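Local coordinates for protein Sqt1 (Chaetomium thermophilum, PDB 4ZOY) that probably acts as a WD-repeat chaperone in ribosome biogenesis that captures its dedicated ribosomal protein while the latter is still being translated, at residues H189-A195 and T207-S213; V248-S254 and V266-Q272. All coordinates share one frame; numbering follows the deposited sequence.

Contacts 1 and 2 are the same element of two successive blades in a propeller of eight four-stranded antiparallel sheets: the first two strands of a blade, joined as a hairpin, with the chain that leads into the first strand. Their centres lie about 10 Å apart. The blades meet directly: Ser209 O is 3.1 Å from Leu252 N and Thr194 OG1 is 2.7 Å from Leu252 O, both probable hydrogen bonds, while Val208 CG1 packs on Val266 CG1 at 3.5 Å. Contact 1 has a side-chain hydrogen-bond network round a buried histidine; contact 2 relies on apolar packing, backbone bonds and two waters.

Contact 1: H189-A195 and T207-S213; sequences HTGPCTA and TVSEDES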
ATOM      1  N   HIS A 189       7.856 -12.010  13.957  1.00 18.66           N
ATOM      2  CA  HIS A 189       8.897 -11.944  12.926  1.00 18.49           C
ATOM      3  C   HIS A 189      10.255 -11.741  13.590  1.00 20.10           C
ATOM      4  O   HIS A 189      10.338 -11.055  14.604  1.00 21.31           O
ATOM      5  CB  HIS A 189       8.667 -10.798  11.939  1.00 17.13           C
ATOM      6  CG  HIS A 189       7.391 -10.881  11.157  1.00 17.61           C
ATOM      7  ND1 HIS A 189       7.049 -11.960  10.373  1.00 16.23           N
ATOM      8  CD2 HIS A 189       6.406  -9.969  10.990  1.00 15.38           C
ATOM      9  CE1 HIS A 189       5.895 -11.718   9.771  1.00 15.11           C
ATOM     10  NE2 HIS A 189       5.486 -10.514  10.129  1.00 16.06           N
ATOM     11  N   THR A 190      11.308 -12.305  13.002  1.00 19.93           N
ATOM     12  CA  THR A 190      12.663 -12.173  13.552  1.00 19.92           C
ATOM     13  C   THR A 190      13.572 -11.309  12.679  1.00 28.50           C
ATOM     14  O   THR A 190      14.741 -11.101  13.004  1.00 26.80           O
ATOM     15  CB  THR A 190      13.346 -13.552  13.751  1.00 23.37           C
ATOM     16  OG1 THR A 190      13.732 -14.099  12.484  1.00 24.25           O
ATOM     17  CG2 THR A 190      12.419 -14.519  14.459  1.00 25.39           C
ATOM     18  N   GLY A 191      13.035 -10.824  11.565  1.00 21.68           N
ATOM     19  CA  GLY A 191      13.722  -9.864  10.721  1.00 23.43           C
ATOM     20  C   GLY A 191      12.731  -8.776  10.349  1.00 21.85           C
ATOM     21  O   GLY A 191      11.562  -8.861  10.724  1.00 20.14           O
ATOM     22  N   PRO A 192      13.182  -7.757   9.602  1.00 19.63           N
ATOM     23  CA  PRO A 192      12.318  -6.629   9.228  1.00 18.19           C
ATOM     24  C   PRO A 192      10.947  -7.062   8.715  1.00 15.52           C
ATOM     25  O   PRO A 192      10.835  -7.979   7.900  1.00 18.40           O
ATOM     26  CB  PRO A 192      13.110  -5.936   8.121  1.00 20.01           C
ATOM     27  CG  PRO A 192      14.544  -6.217   8.489  1.00 19.45           C
ATOM     28  CD  PRO A 192      14.551  -7.602   9.075  1.00 19.67           C
ATOM     29  N   CYS A 193       9.909  -6.413   9.227  1.00 16.30           N
ATOM     30  CA  CYS A 193       8.556  -6.644   8.747  1.00 16.74           C
ATOM     31  C   CYS A 193       8.309  -5.738   7.547  1.00 15.69           C
ATOM     32  O   CYS A 193       8.273  -4.509   7.675  1.00 16.92           O
ATOM     33  CB  CYS A 193       7.540  -6.380   9.853  1.00 16.22           C
ATOM     34  SG  CYS A 193       5.832  -6.614   9.302  1.00 15.62           S
ATOM     35  N   THR A 194       8.166  -6.348   6.379  1.00 15.26           N
ATOM     36  CA  THR A 194       8.235  -5.617   5.117  1.00 16.45           C
ATOM     37  C   THR A 194       6.890  -5.123   4.603  1.00 14.81           C
ATOM     38  O   THR A 194       6.836  -4.155   3.841  1.00 16.44           O
ATOM     39  CB  THR A 194       8.861  -6.492   4.025  1.00 16.09           C
ATOM     40  OG1 THR A 194       8.205  -7.764   4.026  1.00 16.12           O
ATOM     41  CG2 THR A 194      10.338  -6.694   4.294  1.00 17.36           C
ATOM     42  N   ALA A 195       5.807  -5.787   5.006  1.00 13.65           N
ATOM     43  CA  ALA A 195       4.478  -5.437   4.510  1.00 12.68           C
ATOM     44  C   ALA A 195       3.387  -5.993   5.401  1.00 14.07           C
ATOM     45  O   ALA A 195       3.588  -6.993   6.102  1.00 15.21           O
ATOM     46  CB  ALA A 195       4.271  -5.942   3.064  1.00 13.74           C
ATOM     47  N   THR A 207       0.950 -10.095   8.057  1.00 13.61           N
ATOM     48  CA  THR A 207       2.229  -9.418   7.852  1.00 13.69           C
ATOM     49  C   THR A 207       3.316 -10.402   7.457  1.00 14.31           C
ATOM     50  O   THR A 207       3.269 -11.596   7.787  1.00 15.12           O
ATOM     51  CB  THR A 207       2.672  -8.621   9.095  1.00 15.36           C
ATOM     52  OG1 THR A 207       2.992  -9.518  10.170  1.00 15.99           O
ATOM     53  CG2 THR A 207       1.564  -7.662   9.537  1.00 14.75           C
ATOM     54  N   VAL A 208       4.288  -9.888   6.718  1.00 14.65           N
ATOM     55  CA  VAL A 208       5.378 -10.709   6.198  1.00 16.55           C
ATOM     56  C   VAL A 208       6.718 -10.072   6.502  1.00 16.00           C
ATOM     57  O   VAL A 208       6.792  -8.891   6.834  1.00 15.01           O
ATOM     58  CB  VAL A 208       5.249 -10.928   4.684  1.00 15.25           C
ATOM     59  CG1 VAL A 208       4.021 -11.761   4.385  1.00 14.35           C
ATOM     60  CG2 VAL A 208       5.206  -9.588   3.935  1.00 14.92           C
ATOM     61  N   SER A 209       7.777 -10.869   6.371  1.00 15.75           N
ATOM     62  CA  SER A 209       9.106 -10.465   6.805  1.00 15.66           C
ATOM     63  C   SER A 209      10.199 -10.942   5.862  1.00 15.99           C
ATOM     64  O   SER A 209      10.041 -11.955   5.170  1.00 16.32           O
ATOM     65  CB  SER A 209       9.371 -11.003   8.221  1.00 17.01           C
ATOM     66  OG  SER A 209      10.708 -10.794   8.647  1.00 17.98           O
ATOM     67  N   GLU A 210      11.300 -10.190   5.846  1.00 17.83           N
ATOM     68  CA  GLU A 210      12.541 -10.616   5.196  1.00 16.94           C
ATOM     69  C   GLU A 210      13.000 -11.991   5.675  1.00 21.67           C
ATOM     70  O   GLU A 210      13.707 -12.686   4.956  1.00 21.31           O
ATOM     71  CB  GLU A 210      13.656  -9.594   5.445  1.00 22.44           C
ATOM     72  CG  GLU A 210      13.470  -8.294   4.700  1.00 28.04           C
ATOM     73  CD  GLU A 210      14.618  -7.318   4.892  1.00 30.50           C
ATOM     74  OE1 GLU A 210      15.651  -7.699   5.486  1.00 29.38           O
ATOM     75  OE2 GLU A 210      14.470  -6.158   4.454  1.00 33.35           O
ATOM     76  N   ASP A 211      12.596 -12.382   6.882  1.00 20.14           N
ATOM     77  CA  ASP A 211      13.022 -13.662   7.457  1.00 18.75           C
ATOM     78  C   ASP A 211      12.185 -14.839   6.942  1.00 19.96           C
ATOM     79  O   ASP A 211      12.358 -15.975   7.392  1.00 20.23           O
ATOM     80  CB  ASP A 211      12.993 -13.586   9.000  1.00 19.83           C
ATOM     81  CG  ASP A 211      11.616 -13.861   9.605  1.00 21.91           C
ATOM     82  OD1 ASP A 211      10.585 -13.879   8.894  1.00 19.50           O
ATOM     83  OD2 ASP A 211      11.564 -14.061  10.838  1.00 24.91           O
ATOM     84  N   GLU A 212      11.280 -14.536   6.004  1.00 17.77           N
ATOM     85  CA  GLU A 212      10.471 -15.499   5.244  1.00 16.31           C
ATOM     86  C   GLU A 212       9.191 -15.932   5.967  1.00 16.31           C
ATOM     87  O   GLU A 212       8.446 -16.768   5.458  1.00 18.97           O
ATOM     88  CB  GLU A 212      11.320 -16.721   4.835  1.00 24.67           C
ATOM     89  CG  GLU A 212      12.519 -16.293   3.985  1.00 26.32           C
ATOM     90  CD  GLU A 212      13.547 -17.380   3.735  1.00 33.06           C
ATOM     91  OE1 GLU A 212      13.187 -18.570   3.750  1.00 32.29           O
ATOM     92  OE2 GLU A 212      14.718 -17.025   3.484  1.00 33.70           O
ATOM     93  N   SER A 213       8.903 -15.335   7.125  1.00 16.65           N
ATOM     94  CA  SER A 213       7.686 -15.717   7.847  1.00 16.06           C
ATOM     95  C   SER A 213       6.452 -14.878   7.488  1.00 17.29           C
ATOM     96  O   SER A 213       6.549 -13.711   7.073  1.00 16.93           O
ATOM     97  CB  SER A 213       7.912 -15.669   9.364  1.00 17.54           C
ATOM     98  OG  SER A 213       8.273 -14.379   9.824  1.00 17.73           O
TER
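The His189 imidazole spans from strand 207-209 to the turn after it, bonded at Thr207 and at Ser213. Its ND1 donates to Ser213 OG at 2.8 Å, with the hydroxyl oxygen in the ring plane (1° out), and NE2 is hydrogen-bonded to Thr207 OG1 at 2.7 Å. Bonds at the two nitrogens fix the rotation of the ring, and Ser209 CB lies against one face, 3.3 Å from ND1. With CG beside the backbone N (chi1 -61°), the ring reaches back over the strand 207-209. Thr207 OG1 is also bonded to Tyr217 OH, and Ser213 OG donates to Asp211 OD1, which also receives Ser213 N in an Asx turn. The other oxygen, Asp211 OD2, takes Thr190 OG1 on its anti lone pair at 2.7 Å and Thr190 N from above the carboxylate plane, so that four donors grip the carboxylate.

Val208 and Ala195 lie on the face of the sheet opposite Cys193 and Ser209, their CG2 and CB 3.9 Å apart. The Val208 backbone takes part in a beta bulge, bonded to both Thr194 and Ala195: Thr194 N gives to Val208 O at 2.9 Å and Val208 N to Ala195 O. Glu210 N donates to Pro192 O at 3.1 Å, while the extended side chain runs obliquely past the proline ring, OE1 beside Pro192 CG, and its CG meets Thr194 CG2.

Ser209 OG accepts from Asp211 N, an ST turn within a type I turn from Ser209 to Glu212. A histidine before the first strand, a threonine in the second, an aspartate in the turn after it and Tyr217 in the third correspond to the hydrogen-bonded tetrad of a WD40 blade, in a variant with tyrosine replacing the usual tryptophan and with Ser213 between histidine and aspartate.

Contact 2: V248-S254 and V266-Q272; sequences VEGGLFS and VGGAGGQ
Leu252 and Val266 meet obliquely at the buried end of the contact, Leu252 CD2 lying 3.9 Å from Val266 CG2, and Val208 of the preceding blade packs on both. The apolar line continues through Val248, whose CG1 stands anti to its backbone N (chi1 173°); this brings the methyl over the Gly268-Ala269 backbone, 3.5 Å from Ala269 O. The Val248 and Gln272 side chains run antiparallel, and both valine methyls touch Gln272 CB. Further out, Phe253 presents the edge of its ring to Ala269 N, with CE2 4.2 Å from Ala269 CB.

Between these side chains the strands are joined by a classic beta bulge. Phe253 and Ser254 both face Gly267, whose O accepts Phe253 N almost straight (2.8 Å, 177° at the hydrogen) and in the carbonyl plane, and Ser254 N from a tilted direction. Gly267 N returns a bond to Ser254 O. The two strands are the first and second of a four-stranded blade of the beta propeller, and strand 331-336 of the next blade adjoins them: Ser254 OG is bonded to Ile331 O.

Gly268, with no side chain to hold the strands apart, brings its CA within 3.9 Å of Leu252 CA. Just past it, Ala269 N donates to Gly251 O at 3.0 Å, where the type II turn from Val248 to Gly251 ends, and Ala269 CB presses against Glu249 O at 3.2 Å.

At the polar edge the Gln272 side chain is extended beyond CG, and its NE2 donates to two waters. One of them donates to Glu249 O and, weakly, to Ala269 O; the other accepts from Glu249 N.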
ATOM      1  N   VAL A 248      10.202 -19.102   1.111  1.00 22.54           N
ATOM      2  CA  VAL A 248      10.666 -18.370  -0.057  1.00 23.10           C
ATOM      3  C   VAL A 248      12.056 -17.834   0.235  1.00 21.25           C
ATOM      4  O   VAL A 248      12.210 -16.850   0.946  1.00 20.50           O
ATOM      5  CB  VAL A 248       9.715 -17.208  -0.429  1.00 18.28           C
ATOM      6  CG1 VAL A 248      10.308 -16.368  -1.548  1.00 20.65           C
ATOM      7  CG2 VAL A 248       8.372 -17.751  -0.854  1.00 17.91           C
ATOM      8  N   GLU A 249      13.078 -18.500  -0.298  1.00 20.76           N
ATOM      9  CA  GLU A 249      14.449 -18.105  -0.001  1.00 23.81           C
ATOM     10  C   GLU A 249      14.734 -16.683  -0.476  1.00 22.45           C
ATOM     11  O   GLU A 249      14.520 -16.353  -1.648  1.00 23.20           O
ATOM     12  CB  GLU A 249      15.444 -19.086  -0.641  1.00 26.43           C
ATOM     13  CG  GLU A 249      16.890 -18.787  -0.283  1.00 33.53           C
ATOM     14  CD  GLU A 249      17.841 -19.903  -0.683  1.00 45.04           C
ATOM     15  OE1 GLU A 249      17.549 -20.616  -1.668  1.00 47.30           O
ATOM     16  OE2 GLU A 249      18.877 -20.071  -0.003  1.00 50.71           O
ATOM     17  N   GLY A 250      15.205 -15.848   0.446  1.00 21.89           N
ATOM     18  CA  GLY A 250      15.517 -14.467   0.141  1.00 20.60           C
ATOM     19  C   GLY A 250      14.510 -13.511   0.759  1.00 19.77           C
ATOM     20  O   GLY A 250      14.738 -12.305   0.795  1.00 23.87           O
ATOM     21  N   GLY A 251      13.392 -14.048   1.230  1.00 18.93           N
ATOM     22  CA  GLY A 251      12.447 -13.242   1.990  1.00 19.10           C
ATOM     23  C   GLY A 251      11.124 -12.911   1.322  1.00 17.34           C
ATOM     24  O   GLY A 251      10.925 -13.115   0.129  1.00 16.90           O
ATOM     25  N   LEU A 252      10.204 -12.403   2.130  1.00 15.55           N
ATOM     26  CA  LEU A 252       8.902 -11.935   1.647  1.00 14.31           C
ATOM     27  C   LEU A 252       8.826 -10.413   1.711  1.00 14.68           C
ATOM     28  O   LEU A 252       9.335  -9.804   2.651  1.00 15.76           O
ATOM     29  CB  LEU A 252       7.767 -12.547   2.469  1.00 13.98           C
ATOM     30  CG  LEU A 252       7.628 -14.067   2.364  1.00 14.72           C
ATOM     31  CD1 LEU A 252       6.577 -14.537   3.374  1.00 15.65           C
ATOM     32  CD2 LEU A 252       7.279 -14.526   0.951  1.00 15.82           C
ATOM     33  N   PHE A 253       8.160  -9.816   0.725  1.00 15.07           N
ATOM     34  CA  PHE A 253       8.178  -8.367   0.539  1.00 15.32           C
ATOM     35  C   PHE A 253       6.811  -7.750   0.297  1.00 15.56           C
ATOM     36  O   PHE A 253       6.667  -6.525   0.320  1.00 15.88           O
ATOM     37  CB  PHE A 253       9.100  -8.016  -0.631  1.00 16.91           C
ATOM     38  CG  PHE A 253      10.509  -8.497  -0.438  1.00 18.81           C
ATOM     39  CD1 PHE A 253      11.314  -7.917   0.528  1.00 23.54           C
ATOM     40  CD2 PHE A 253      11.012  -9.550  -1.186  1.00 21.73           C
ATOM     41  CE1 PHE A 253      12.613  -8.367   0.739  1.00 28.06           C
ATOM     42  CE2 PHE A 253      12.310  -9.999  -0.985  1.00 25.42           C
ATOM     43  CZ  PHE A 253      13.106  -9.407  -0.020  1.00 28.85           C
ATOM     44  N   SER A 254       5.807  -8.589   0.053  1.00 13.47           N
ATOM     45  CA  SER A 254       4.463  -8.084  -0.237  1.00 13.96           C
ATOM     46  C   SER A 254       3.398  -9.056   0.259  1.00 15.01           C
ATOM     47  O   SER A 254       3.655 -10.253   0.431  1.00 14.81           O
ATOM     48  CB  SER A 254       4.296  -7.812  -1.739  1.00 15.25           C
ATOM     49  OG  SER A 254       4.567  -8.986  -2.494  1.00 14.46           O
ATOM     50  N   VAL A 266       1.182 -13.982  -0.450  1.00 14.30           N
ATOM     51  CA  VAL A 266       2.452 -13.360  -0.078  1.00 13.79           C
ATOM     52  C   VAL A 266       3.387 -13.432  -1.272  1.00 14.96           C
ATOM     53  O   VAL A 266       3.344 -14.375  -2.055  1.00 15.59           O
ATOM     54  CB  VAL A 266       3.121 -14.009   1.161  1.00 15.92           C
ATOM     55  CG1 VAL A 266       2.183 -13.929   2.357  1.00 15.70           C
ATOM     56  CG2 VAL A 266       3.505 -15.467   0.895  1.00 16.17           C
ATOM     57  N   GLY A 267       4.193 -12.397  -1.433  1.00 13.90           N
ATOM     58  CA  GLY A 267       5.095 -12.313  -2.566  1.00 15.94           C
ATOM     59  C   GLY A 267       6.491 -12.050  -2.070  1.00 15.37           C
ATOM     60  O   GLY A 267       6.702 -11.328  -1.096  1.00 14.86           O
ATOM     61  N   GLY A 268       7.469 -12.659  -2.728  1.00 15.11           N
ATOM     62  CA  GLY A 268       8.824 -12.522  -2.250  1.00 15.75           C
ATOM     63  C   GLY A 268       9.895 -12.670  -3.304  1.00 15.11           C
ATOM     64  O   GLY A 268       9.663 -12.436  -4.479  1.00 16.46           O
ATOM     65  N   ALA A 269      11.075 -13.064  -2.846  1.00 15.36           N
ATOM     66  CA  ALA A 269      12.240 -13.181  -3.712  1.00 15.49           C
ATOM     67  C   ALA A 269      12.030 -14.193  -4.837  1.00 17.65           C
ATOM     68  O   ALA A 269      11.226 -15.120  -4.721  1.00 18.19           O
ATOM     69  CB  ALA A 269      13.464 -13.562  -2.885  1.00 19.20           C
ATOM     70  N   GLY A 270      12.750 -13.998  -5.941  1.00 20.07           N
ATOM     71  CA  GLY A 270      12.741 -14.961  -7.027  1.00 20.60           C
ATOM     72  C   GLY A 270      11.444 -15.041  -7.802  1.00 18.71           C
ATOM     73  O   GLY A 270      11.225 -15.971  -8.581  1.00 22.10           O
ATOM     74  N   GLY A 271      10.567 -14.070  -7.586  1.00 16.77           N
ATOM     75  CA  GLY A 271       9.278 -14.068  -8.252  1.00 16.25           C
ATOM     76  C   GLY A 271       8.238 -14.957  -7.584  1.00 13.22           C
ATOM     77  O   GLY A 271       7.176 -15.191  -8.155  1.00 15.01           O
ATOM     78  N   GLN A 272       8.539 -15.445  -6.384  1.00 15.43           N
ATOM     79  CA  GLN A 272       7.655 -16.432  -5.769  1.00 15.40           C
ATOM     80  C   GLN A 272       6.446 -15.799  -5.108  1.00 16.26           C
ATOM     81  O   GLN A 272       6.539 -14.733  -4.489  1.00 15.96           O
ATOM     82  CB  GLN A 272       8.401 -17.270  -4.745  1.00 16.06           C
ATOM     83  CG  GLN A 272       9.447 -18.188  -5.368  1.00 18.78           C
ATOM     84  CD  GLN A 272       9.885 -19.279  -4.416  1.00 21.95           C
ATOM     85  OE1 GLN A 272       9.133 -20.222  -4.146  1.00 24.21           O
ATOM     86  NE2 GLN A 272      11.093 -19.153  -3.891  1.00 21.21           N
TER
HETATM   87  O   HOH W   1      13.335 -17.453  -3.974  1.00 28.90           O
HETATM   88  O   HOH W   2      12.518 -20.651  -2.315  1.00 29.08           O